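Local coordinates for protein DegQ (Legionella fallonii, PDB 3PV2) that probably degrades proteins as a periplasmic HtrA-type serine protease, with PDZ domains, that encloses its proteolytic chambers by assembling into large 12-subunit particles, at residues Arg117-Asp122 against Gln247-Phe252; Ser254-Leu259 against Leu327-Thr332; Val33-Gln38 against Asp95-Asn100; Ser80-Asp85 against Lys138-Gly143. One frame throughout, in Å; residues are numbered along the deposited sequence.

Contact 1 of 4, residues Arg117-Asp122 against Gln247-Phe252; sequences RLIGGD and QQIIKF
Strand residues I119 and G120 lie against I249 and I250 of the helix, the two short axes approaching to 7.5 Å with their N-to-C directions 125° apart, so the last turns of the helix slant over the strand. I249 carries most of the contact. Its two ends touch different parts of the strand: CG2 sits over the backbone of G120, 3.6 Å from G120 N, while CD1 reaches further along, 4.0 Å from G121 C, and continues to D122, whose CB is 4.3 Å away. The absence of a side chain at G120 lets the I249 methyl come this near the main chain. I119 answers from the strand with CG2; its CG1 lies beside the backbone N (chi1 -62°), which leaves CG2 anti to it. That methyl meets I249 CG2 at 3.9 Å and I249 O at 3.8 Å, and I119 CD1 lies more loosely beside I250 CG1 at 4.4 Å. V129 of the adjoining strand also packs on I119 and I249. The carboxylate of D122 is engaged elsewhere, by T125 and R257. I119 and G120 together face V129, forming a classic beta bulge in the N-terminal barrel of the trypsin fold, on which helix 239-252, following the last strand of the second barrel, is laid.

Contact 2 of 4, residues Ser254-Leu259 against Leu327-Thr332; sequences SIHRGL and LRVGST
With CG anti to the backbone N (chi1 -175°), the H256 imidazole projects to V329, whose CG2, set anti to its carbonyl carbon, comes to the ring from the edge, near the ring plane, 3.6 Å from H256 CD2. The same V329 methyl lies 3.9 Å from G258 CA, so it touches both the ring and the main chain. R328 begins by pointing away from 254-259, but bends at chi2 and chi3 bring the guanidinium back: H256 CB lies oblique to it, 3.7 Å from R328 NH2, and S254 O lies at its edge near the plane, 3.6 Å from R328 NH2. That group also makes a cation-pi contact with F252 of helix 239-252, and H256 NE2 is bonded to D352, so the polar ends of both side chains have partners beyond these two segments. A water accepts from G258 N at 2.9 Å; its too-short approach to L327 O leaves any bridge doubtful. Residues R328 to S331 form a type II beta turn, closed by S331 N to R328 O at 2.7 Å, with G330 in its third position, where phi is positive (92°), as glycine favours. The arrangement is that of an interdomain linker: the chain leaving protease helix 239-252 lies along the turn preceding strand 332-339 of the first PDZ domain.

Contact 3 of 4, residues Val33-Gln38 against Asp95-Asn100; sequences VNVAVQ and DHVIRN
V35 and V37 on strand 32-40 face the short helix 95-98, with V37 and I98 nearest across the gap at 6.3 Å between CA atoms. The contact joins a barrel strand of the trypsin fold's N-terminal domain to the short helix that follows strand 90-93, and the helix bears H96, which is bonded to D126 and touches S205 in the manner of a catalytic triad. Because V35 and V37 are two apart on the strand, both point at the helix. V35 CG1 meets V97 CG1 at 3.9 Å and has I98 CG2 a little farther off, at 4.2 Å. On I98, CG2 lies anti to the carbonyl carbon, which directs that branch to the strand, 4.0 Å from V37 CG2, while the CG1 arm (chi1 61°) leads away from the strand; I98 also touches A128. All four residues are buried. Just past the pair, R99 turns back along the helix, where its NH1 forms a salt bridge with D95 OD1 at 2.8 Å, approaching on the anti side of the carboxylate and 27° out of its plane. From 95-100, V97 O is the main-chain polar atom that meets V37: it accepts a hydrogen bond from S77 OG, and V37 CG2 rests against it at 3.4 Å.

Contact 4 of 4, residues Ser80-Asp85 against Lys138-Gly143; sequences SGVIID and KSLVIG
S139 points its hydroxyl at the main chain of I83, and the bond from S139 OG to I83 O is short at 2.6 Å. OG meets the oxygen off the C=O direction (134°) and 31° out of the carbonyl plane. It lies anti to the backbone N of S139 (chi1 -159°), which carries it from the loop toward the strand and within 3.5 Å of I84 CA. Around this bond lie van der Waals contacts, some of them of carbonyl oxygens on aliphatic carbons. K138 O lies against the branched start of the I83 side chain, 3.6 Å from I83 CB. On the other side of S139 in sequence, L140 CD1 packs on V82 CG1 at 4.1 Å, the two side chains crossing at about a right angle, and I142 CD1 is 4.3 Å from I84 O. Farther out, L216 of the second barrel touches V82, I84 and L140, and A31 bonds to the I83 backbone while touching L140. The strand itself turns a corner at I84, where I84 and D85 both face V90 as a classic beta bulge. The loop 138-143, part of the connection between the barrels, is thus held by a single side-chain to main-chain hydrogen bond within a contact otherwise made by van der Waals packing: serine gives, the strand carbonyl receives.

How the contacts relate
Contacts 1, 3 and 4 all reach the same N-terminal barrel, whereas contact 2 leads out to the first PDZ domain. Strands 32-40 and 74-85 are neighbours, so contacts 3 and 4 adjoin through a probable hydrogen bond from V33 N to G81 O (2.9 Å). Contact 3 also touches contact 1, where D95 OD2 is 3.6 Å from G121 CA; contact 1 in turn is tied to contact 2 by the salt bridge between D122 OD2 and R257 NH2 (2.9 Å). The presumed triad of H96, D126 and S205 lies beside this series of contacts: H96 is in contact 3, and S80 of contact 4 is hydrogen-bonded through the backbone to S205. Contact 2 is farther off, its centre 27 Å from that of contact 3.

Contact 1 of 4, residues Arg117-Asp122 against Gln247-Phe252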
loop_
_atom_site.group_PDB
_atom_site.type_symbol
_atom_site.label_atom_id
_atom_site.label_comp_id
_atom_site.label_asym_id
_atom_site.label_seq_id
_atom_site.Cartn_x
_atom_site.Cartn_y
_atom_site.Cartn_z
ATOM N N ARG B 117 21.597 32.194 35.647
ATOM C CA ARG B 117 20.376 32.963 35.512
ATOM C C ARG B 117 20.269 33.583 34.109
ATOM O O ARG B 117 21.242 34.076 33.598
ATOM C CB ARG B 117 20.426 34.023 36.593
ATOM C CG ARG B 117 19.192 34.841 36.727
ATOM C CD ARG B 117 19.138 35.471 38.201
ATOM N NE ARG B 117 20.132 36.539 38.420
ATOM C CZ ARG B 117 20.144 37.722 37.774
ATOM N NH1 ARG B 117 19.227 38.029 36.842
ATOM N NH2 ARG B 117 21.099 38.617 38.050
ATOM N N LEU B 118 19.078 33.617 33.532
ATOM C CA LEU B 118 18.877 34.290 32.253
ATOM C C LEU B 118 18.710 35.793 32.458
ATOM O O LEU B 118 17.781 36.223 33.125
ATOM C CB LEU B 118 17.626 33.745 31.569
ATOM C CG LEU B 118 17.412 33.777 30.057
ATOM C CD1 LEU B 118 16.010 34.278 29.778
ATOM C CD2 LEU B 118 18.450 34.571 29.235
ATOM N N ILE B 119 19.593 36.593 31.873
ATOM C CA ILE B 119 19.438 38.025 31.942
ATOM C C ILE B 119 18.441 38.417 30.903
ATOM O O ILE B 119 17.576 39.189 31.175
ATOM C CB ILE B 119 20.755 38.743 31.771
ATOM C CG1 ILE B 119 21.673 38.340 32.906
ATOM C CG2 ILE B 119 20.591 40.239 31.828
ATOM C CD1 ILE B 119 22.779 39.261 33.042
ATOM N N GLY B 120 18.564 37.868 29.697
ATOM C CA GLY B 120 17.572 38.090 28.649
ATOM C C GLY B 120 18.112 37.506 27.354
ATOM O O GLY B 120 19.298 37.138 27.264
ATOM N N GLY B 121 17.250 37.427 26.359
ATOM C CA GLY B 121 17.621 36.965 25.079
ATOM C C GLY B 121 17.009 37.793 24.003
ATOM O O GLY B 121 16.175 38.646 24.265
ATOM N N ASP B 122 17.399 37.476 22.784
ATOM C CA ASP B 122 16.963 38.178 21.604
ATOM C C ASP B 122 16.959 37.174 20.473
ATOM O O ASP B 122 18.052 36.796 19.951
ATOM C CB ASP B 122 17.887 39.334 21.291
ATOM C CG ASP B 122 17.329 40.216 20.178
ATOM O OD1 ASP B 122 16.156 40.672 20.291
ATOM O OD2 ASP B 122 18.039 40.422 19.170
ATOM N N GLN B 247 25.016 44.441 25.897
ATOM C CA GLN B 247 25.033 45.597 26.730
ATOM C C GLN B 247 23.575 46.107 26.888
ATOM O O GLN B 247 23.136 46.414 27.971
ATOM C CB GLN B 247 25.991 46.647 26.161
ATOM C CG GLN B 247 26.069 47.909 27.062
ATOM C CD GLN B 247 25.296 49.073 26.451
ATOM O OE1 GLN B 247 25.606 49.495 25.331
ATOM N NE2 GLN B 247 24.286 49.600 27.176
ATOM N N GLN B 248 22.818 46.065 25.811
ATOM C CA GLN B 248 21.441 46.458 25.851
ATOM C C GLN B 248 20.585 45.476 26.665
ATOM O O GLN B 248 19.677 45.923 27.408
ATOM C CB GLN B 248 20.895 46.701 24.461
ATOM C CG GLN B 248 19.361 46.800 24.400
ATOM C CD GLN B 248 18.872 47.737 23.284
ATOM O OE1 GLN B 248 19.461 48.791 23.069
ATOM N NE2 GLN B 248 17.795 47.363 22.595
ATOM N N ILE B 249 20.893 44.173 26.587
ATOM C CA ILE B 249 20.172 43.186 27.407
ATOM C C ILE B 249 20.507 43.367 28.895
ATOM O O ILE B 249 19.636 43.238 29.726
ATOM C CB ILE B 249 20.408 41.721 26.980
ATOM C CG1 ILE B 249 19.571 41.395 25.733
ATOM C CG2 ILE B 249 20.014 40.760 28.055
ATOM C CD1 ILE B 249 20.017 40.179 24.967
ATOM N N ILE B 250 21.767 43.638 29.221
ATOM C CA ILE B 250 22.147 43.804 30.598
ATOM C C ILE B 250 21.426 45.031 31.210
ATOM O O ILE B 250 20.809 44.880 32.240
ATOM C CB ILE B 250 23.684 43.889 30.760
ATOM C CG1 ILE B 250 24.347 42.526 30.493
ATOM C CG2 ILE B 250 24.109 44.342 32.167
ATOM C CD1 ILE B 250 25.834 42.651 30.370
ATOM N N LYS B 251 21.479 46.192 30.557
ATOM C CA LYS B 251 20.859 47.424 31.029
ATOM C C LYS B 251 19.344 47.294 31.160
ATOM O O LYS B 251 18.771 47.608 32.229
ATOM C CB LYS B 251 21.178 48.601 30.089
ATOM C CG LYS B 251 21.429 49.964 30.764
ATOM C CD LYS B 251 20.788 51.135 30.001
ATOM C CE LYS B 251 21.582 52.449 30.088
ATOM N NZ LYS B 251 22.733 52.428 29.102
ATOM N N PHE B 252 18.713 46.798 30.099
ATOM C CA PHE B 252 17.266 46.777 29.965
ATOM C C PHE B 252 16.536 45.419 30.017
ATOM O O PHE B 252 15.305 45.385 30.037
ATOM C CB PHE B 252 16.873 47.430 28.628
ATOM C CG PHE B 252 17.291 48.868 28.488
ATOM C CD1 PHE B 252 16.621 49.880 29.183
ATOM C CD2 PHE B 252 18.327 49.221 27.630
ATOM C CE1 PHE B 252 16.996 51.223 29.031
ATOM C CE2 PHE B 252 18.711 50.555 27.472
ATOM C CZ PHE B 252 18.053 51.556 28.177
#

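Contact 2 of 4, residues Ser254-Leu259 against Leu327-Thr332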
loop_
_atom_site.group_PDB
_atom_site.type_symbol
_atom_site.label_atom_id
_atom_site.label_comp_id
_atom_site.label_asym_id
_atom_site.label_seq_id
_atom_site.Cartn_x
_atom_site.Cartn_y
_atom_site.Cartn_z
ATOM N N SER B 254 15.882 43.340 27.626
ATOM C CA SER B 254 15.557 42.909 26.250
ATOM C C SER B 254 15.859 44.030 25.264
ATOM O O SER B 254 16.067 45.153 25.682
ATOM C CB SER B 254 14.090 42.534 26.109
ATOM O OG SER B 254 13.302 43.713 26.036
ATOM N N ILE B 255 15.891 43.721 23.973
ATOM C CA ILE B 255 16.090 44.722 22.967
ATOM C C ILE B 255 14.685 45.201 22.575
ATOM O O ILE B 255 13.862 44.398 22.158
ATOM C CB ILE B 255 16.767 44.160 21.660
ATOM C CG1 ILE B 255 18.079 43.416 21.964
ATOM C CG2 ILE B 255 16.955 45.266 20.621
ATOM C CD1 ILE B 255 18.973 44.140 22.875
ATOM N N HIS B 256 14.397 46.485 22.732
ATOM C CA HIS B 256 13.136 47.013 22.240
ATOM C C HIS B 256 13.430 47.817 20.977
ATOM O O HIS B 256 13.821 48.964 21.050
ATOM C CB HIS B 256 12.445 47.860 23.282
ATOM C CG HIS B 256 11.085 48.319 22.851
ATOM N ND1 HIS B 256 9.923 47.699 23.259
ATOM C CD2 HIS B 256 10.704 49.314 22.013
ATOM C CE1 HIS B 256 8.885 48.300 22.704
ATOM N NE2 HIS B 256 9.333 49.285 21.947
ATOM N N ARG B 257 13.257 47.184 19.826
ATOM C CA ARG B 257 13.537 47.801 18.551
ATOM C C ARG B 257 12.514 48.869 18.173
ATOM O O ARG B 257 11.301 48.681 18.359
ATOM C CB ARG B 257 13.539 46.750 17.461
ATOM C CG ARG B 257 14.736 45.893 17.484
ATOM C CD ARG B 257 14.597 44.747 16.541
ATOM N NE ARG B 257 15.839 43.998 16.523
ATOM C CZ ARG B 257 16.200 43.072 17.406
ATOM N NH1 ARG B 257 15.397 42.731 18.400
ATOM N NH2 ARG B 257 17.381 42.473 17.284
ATOM N N GLY B 258 13.018 49.983 17.654
ATOM C CA GLY B 258 12.168 51.077 17.254
ATOM C C GLY B 258 12.255 51.254 15.752
ATOM O O GLY B 258 12.819 50.430 15.032
ATOM N N LEU B 259 11.757 52.391 15.313
ATOM C CA LEU B 259 11.549 52.642 13.925
ATOM C C LEU B 259 12.362 53.837 13.481
ATOM O O LEU B 259 12.433 54.854 14.173
ATOM C CB LEU B 259 10.096 52.955 13.717
ATOM C CG LEU B 259 9.760 53.315 12.288
ATOM C CD1 LEU B 259 10.320 52.190 11.411
ATOM C CD2 LEU B 259 8.274 53.522 12.092
ATOM N N LEU B 327 19.264 51.038 18.600
ATOM C CA LEU B 327 19.083 52.300 19.318
ATOM C C LEU B 327 17.744 52.244 20.025
ATOM O O LEU B 327 16.822 51.544 19.623
ATOM C CB LEU B 327 19.130 53.508 18.375
ATOM C CG LEU B 327 20.490 53.975 17.830
ATOM C CD1 LEU B 327 21.579 52.940 18.026
ATOM C CD2 LEU B 327 20.317 54.368 16.406
ATOM N N ARG B 328 17.649 53.035 21.069
ATOM C CA ARG B 328 16.472 53.039 21.902
ATOM C C ARG B 328 15.413 54.000 21.400
ATOM O O ARG B 328 15.715 55.143 21.052
ATOM C CB ARG B 328 16.882 53.428 23.332
ATOM C CG ARG B 328 17.518 52.265 24.106
ATOM C CD ARG B 328 16.567 51.842 25.185
ATOM N NE ARG B 328 16.311 50.422 25.191
ATOM C CZ ARG B 328 15.279 49.886 25.817
ATOM N NH1 ARG B 328 14.435 50.660 26.483
ATOM N NH2 ARG B 328 15.090 48.578 25.773
ATOM N N VAL B 329 14.164 53.555 21.446
ATOM C CA VAL B 329 13.045 54.437 21.181
ATOM C C VAL B 329 13.331 55.681 21.988
ATOM O O VAL B 329 13.788 55.583 23.094
ATOM C CB VAL B 329 11.690 53.808 21.605
ATOM C CG1 VAL B 329 10.549 54.888 21.649
ATOM C CG2 VAL B 329 11.323 52.613 20.683
ATOM N N GLY B 330 13.080 56.851 21.434
ATOM C CA GLY B 330 13.447 58.095 22.065
ATOM C C GLY B 330 14.804 58.637 21.694
ATOM O O GLY B 330 14.999 59.848 21.782
ATOM N N SER B 331 15.779 57.793 21.318
ATOM C CA SER B 331 17.117 58.350 21.027
ATOM C C SER B 331 17.210 59.214 19.787
ATOM O O SER B 331 16.561 58.966 18.756
ATOM C CB SER B 331 18.254 57.338 20.997
ATOM O OG SER B 331 17.861 56.043 20.692
ATOM N N THR B 332 18.024 60.255 19.929
ATOM C CA THR B 332 18.377 61.128 18.837
ATOM C C THR B 332 19.554 60.439 18.150
ATOM O O THR B 332 20.469 59.911 18.812
ATOM C CB THR B 332 18.634 62.560 19.330
ATOM O OG1 THR B 332 17.375 63.186 19.601
ATOM C CG2 THR B 332 19.396 63.417 18.309
HETATM O O HOH W 1 15.832 50.700 17.592
#

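Contact 3 of 4, residues Val33-Gln38 against Asp95-Asn100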
loop_
_atom_site.group_PDB
_atom_site.type_symbol
_atom_site.label_atom_id
_atom_site.label_comp_id
_atom_site.label_asym_id
_atom_site.label_seq_id
_atom_site.Cartn_x
_atom_site.Cartn_y
_atom_site.Cartn_z
ATOM N N VAL B 33 32.411 27.629 28.111
ATOM C CA VAL B 33 31.692 26.845 29.087
ATOM C C VAL B 33 30.700 25.971 28.368
ATOM O O VAL B 33 30.329 26.227 27.200
ATOM C CB VAL B 33 30.870 27.687 29.985
ATOM C CG1 VAL B 33 31.707 28.800 30.682
ATOM C CG2 VAL B 33 29.693 28.254 29.214
ATOM N N ASN B 34 30.248 24.957 29.088
ATOM C CA ASN B 34 29.145 24.129 28.618
ATOM C C ASN B 34 27.877 24.691 29.260
ATOM O O ASN B 34 27.899 25.114 30.373
ATOM C CB ASN B 34 29.406 22.680 29.037
ATOM C CG ASN B 34 28.279 21.745 28.656
ATOM O OD1 ASN B 34 28.258 21.157 27.561
ATOM N ND2 ASN B 34 27.324 21.612 29.551
ATOM N N VAL B 35 26.806 24.740 28.489
ATOM C CA VAL B 35 25.517 25.206 28.912
ATOM C C VAL B 35 24.547 24.075 28.683
ATOM O O VAL B 35 24.368 23.656 27.529
ATOM C CB VAL B 35 25.009 26.367 28.018
ATOM C CG1 VAL B 35 23.609 26.730 28.406
ATOM C CG2 VAL B 35 25.884 27.572 28.134
ATOM N N ALA B 36 23.940 23.598 29.772
ATOM C CA ALA B 36 22.994 22.488 29.762
ATOM C C ALA B 36 21.649 23.026 30.212
ATOM O O ALA B 36 21.590 23.690 31.251
ATOM C CB ALA B 36 23.490 21.360 30.754
ATOM N N VAL B 37 20.603 22.723 29.450
ATOM C CA VAL B 37 19.228 23.187 29.721
ATOM C C VAL B 37 18.292 22.000 29.812
ATOM O O VAL B 37 18.453 21.022 29.062
ATOM C CB VAL B 37 18.697 24.101 28.576
ATOM C CG1 VAL B 37 17.261 24.586 28.841
ATOM C CG2 VAL B 37 19.637 25.277 28.387
ATOM N N GLN B 38 17.339 22.109 30.730
ATOM C CA GLN B 38 16.254 21.156 30.948
ATOM C C GLN B 38 14.984 21.961 30.791
ATOM O O GLN B 38 14.907 23.078 31.300
ATOM C CB GLN B 38 16.255 20.635 32.408
ATOM C CG GLN B 38 17.272 19.537 32.746
ATOM C CD GLN B 38 18.742 19.934 32.453
ATOM O OE1 GLN B 38 19.235 20.986 32.912
ATOM N NE2 GLN B 38 19.438 19.088 31.697
ATOM N N ASP B 95 20.322 32.206 21.763
ATOM C CA ASP B 95 18.939 32.103 22.274
ATOM C C ASP B 95 18.337 30.709 22.076
ATOM O O ASP B 95 17.658 30.194 22.965
ATOM C CB ASP B 95 18.022 33.197 21.665
ATOM C CG ASP B 95 16.750 33.431 22.482
ATOM O OD1 ASP B 95 15.665 33.303 21.896
ATOM O OD2 ASP B 95 16.817 33.749 23.708
ATOM N N HIS B 96 18.554 30.101 20.906
ATOM C CA HIS B 96 17.988 28.767 20.651
ATOM C C HIS B 96 18.496 27.718 21.635
ATOM O O HIS B 96 17.778 26.783 21.926
ATOM C CB HIS B 96 18.156 28.317 19.210
ATOM C CG HIS B 96 19.516 27.781 18.878
ATOM N ND1 HIS B 96 20.428 28.499 18.150
ATOM C CD2 HIS B 96 20.093 26.576 19.117
ATOM C CE1 HIS B 96 21.524 27.775 17.981
ATOM N NE2 HIS B 96 21.351 26.608 18.575
ATOM N N VAL B 97 19.693 27.898 22.192
ATOM C CA VAL B 97 20.203 26.959 23.201
ATOM C C VAL B 97 19.333 26.986 24.464
ATOM O O VAL B 97 19.025 25.935 25.058
ATOM C CB VAL B 97 21.713 27.247 23.483
ATOM C CG1 VAL B 97 22.257 26.534 24.715
ATOM C CG2 VAL B 97 22.549 26.862 22.264
ATOM N N ILE B 98 18.959 28.183 24.909
ATOM C CA ILE B 98 18.259 28.326 26.181
ATOM C C ILE B 98 16.752 28.517 26.131
ATOM O O ILE B 98 16.135 28.604 27.181
ATOM C CB ILE B 98 18.875 29.452 27.110
ATOM C CG1 ILE B 98 18.831 30.850 26.487
ATOM C CG2 ILE B 98 20.305 29.099 27.481
ATOM C CD1 ILE B 98 17.430 31.465 26.233
ATOM N N ARG B 99 16.159 28.598 24.950
ATOM C CA ARG B 99 14.734 28.847 24.898
ATOM C C ARG B 99 13.943 27.745 25.588
ATOM O O ARG B 99 14.280 26.556 25.464
ATOM C CB ARG B 99 14.231 28.992 23.470
ATOM C CG ARG B 99 14.134 30.443 23.036
ATOM C CD ARG B 99 13.227 30.624 21.851
ATOM N NE ARG B 99 13.658 29.828 20.712
ATOM C CZ ARG B 99 14.513 30.236 19.771
ATOM N NH1 ARG B 99 15.084 31.437 19.840
ATOM N NH2 ARG B 99 14.821 29.423 18.760
ATOM N N ASN B 100 12.879 28.170 26.279
ATOM C CA ASN B 100 11.987 27.285 27.015
ATOM C C ASN B 100 12.668 26.611 28.200
ATOM O O ASN B 100 12.239 25.559 28.651
ATOM C CB ASN B 100 11.384 26.245 26.083
ATOM C CG ASN B 100 10.625 26.875 24.916
ATOM O OD1 ASN B 100 9.704 27.666 25.112
ATOM N ND2 ASN B 100 11.002 26.515 23.699
#

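Contact 4 of 4, residues Ser80-Asp85 against Lys138-Gly143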
loop_
_atom_site.group_PDB
_atom_site.type_symbol
_atom_site.label_atom_id
_atom_site.label_comp_id
_atom_site.label_asym_id
_atom_site.label_seq_id
_atom_site.Cartn_x
_atom_site.Cartn_y
_atom_site.Cartn_z
ATOM N N SER B 80 27.170 25.546 24.025
ATOM C CA SER B 80 28.299 26.146 24.636
ATOM C C SER B 80 28.035 27.607 24.911
ATOM O O SER B 80 26.985 28.181 24.564
ATOM C CB SER B 80 29.477 26.029 23.741
ATOM O OG SER B 80 29.775 24.655 23.422
ATOM N N GLY B 81 28.985 28.245 25.555
ATOM C CA GLY B 81 28.758 29.651 25.916
ATOM C C GLY B 81 30.138 30.206 26.173
ATOM O O GLY B 81 31.093 29.450 26.297
ATOM N N VAL B 82 30.239 31.524 26.275
ATOM C CA VAL B 82 31.540 32.194 26.388
ATOM C C VAL B 82 31.453 33.232 27.465
ATOM O O VAL B 82 30.524 34.041 27.459
ATOM C CB VAL B 82 31.853 32.952 25.147
ATOM C CG1 VAL B 82 33.313 33.460 25.266
ATOM C CG2 VAL B 82 31.685 32.079 23.915
ATOM N N ILE B 83 32.433 33.254 28.368
ATOM C CA ILE B 83 32.424 34.227 29.450
ATOM C C ILE B 83 32.980 35.490 28.885
ATOM O O ILE B 83 34.139 35.522 28.485
ATOM C CB ILE B 83 33.304 33.796 30.666
ATOM C CG1 ILE B 83 32.653 32.614 31.395
ATOM C CG2 ILE B 83 33.420 34.942 31.688
ATOM C CD1 ILE B 83 33.650 31.770 32.206
ATOM N N ILE B 84 32.158 36.530 28.814
ATOM C CA ILE B 84 32.614 37.802 28.263
ATOM C C ILE B 84 32.844 38.858 29.365
ATOM O O ILE B 84 33.484 39.884 29.093
ATOM C CB ILE B 84 31.678 38.376 27.192
ATOM C CG1 ILE B 84 30.302 38.700 27.785
ATOM C CG2 ILE B 84 31.597 37.448 25.958
ATOM C CD1 ILE B 84 29.525 39.593 26.887
ATOM N N ASP B 85 32.331 38.624 30.572
ATOM C CA ASP B 85 32.732 39.441 31.736
ATOM C C ASP B 85 32.995 38.562 32.966
ATOM O O ASP B 85 32.051 38.106 33.607
ATOM C CB ASP B 85 31.684 40.496 32.062
ATOM C CG ASP B 85 32.096 41.408 33.200
ATOM O OD1 ASP B 85 33.047 41.094 33.953
ATOM O OD2 ASP B 85 31.434 42.458 33.347
ATOM N N LYS B 138 37.705 33.367 34.199
ATOM C CA LYS B 138 38.536 33.912 33.133
ATOM C C LYS B 138 37.742 34.212 31.874
ATOM O O LYS B 138 36.795 33.508 31.540
ATOM C CB LYS B 138 39.682 32.943 32.797
ATOM C CG LYS B 138 40.978 33.241 33.552
ATOM C CD LYS B 138 41.581 31.998 34.231
ATOM C CE LYS B 138 42.494 32.376 35.413
ATOM N NZ LYS B 138 41.767 32.371 36.727
ATOM N N SER B 139 38.163 35.266 31.180
ATOM C CA SER B 139 37.650 35.617 29.859
ATOM C C SER B 139 38.797 35.586 28.867
ATOM O O SER B 139 39.784 34.909 29.105
ATOM C CB SER B 139 36.964 36.995 29.872
ATOM O OG SER B 139 36.061 37.188 28.780
ATOM N N LEU B 140 38.599 36.245 27.723
ATOM C CA LEU B 140 39.579 36.367 26.647
ATOM C C LEU B 140 39.496 37.784 26.085
ATOM O O LEU B 140 38.489 38.448 26.277
ATOM C CB LEU B 140 39.307 35.363 25.483
ATOM C CG LEU B 140 37.907 34.821 25.094
ATOM C CD1 LEU B 140 36.759 35.625 25.505
ATOM C CD2 LEU B 140 37.835 34.543 23.642
ATOM N N VAL B 141 40.499 38.177 25.299
ATOM C CA VAL B 141 40.467 39.446 24.583
ATOM C C VAL B 141 39.315 39.515 23.569
ATOM O O VAL B 141 39.109 38.588 22.752
ATOM C CB VAL B 141 41.773 39.689 23.836
ATOM C CG1 VAL B 141 41.647 40.952 22.997
ATOM C CG2 VAL B 141 42.943 39.785 24.816
ATOM N N ILE B 142 38.546 40.600 23.621
ATOM C CA ILE B 142 37.477 40.795 22.639
ATOM C C ILE B 142 37.996 41.583 21.452
ATOM O O ILE B 142 38.615 42.636 21.590
ATOM C CB ILE B 142 36.292 41.479 23.218
ATOM C CG1 ILE B 142 35.694 40.596 24.308
ATOM C CG2 ILE B 142 35.274 41.671 22.122
ATOM C CD1 ILE B 142 35.615 41.267 25.606
ATOM N N GLY B 143 37.817 41.024 20.270
ATOM C CA GLY B 143 38.309 41.666 19.069
ATOM C C GLY B 143 37.291 42.545 18.387
ATOM O O GLY B 143 36.186 42.809 18.903
#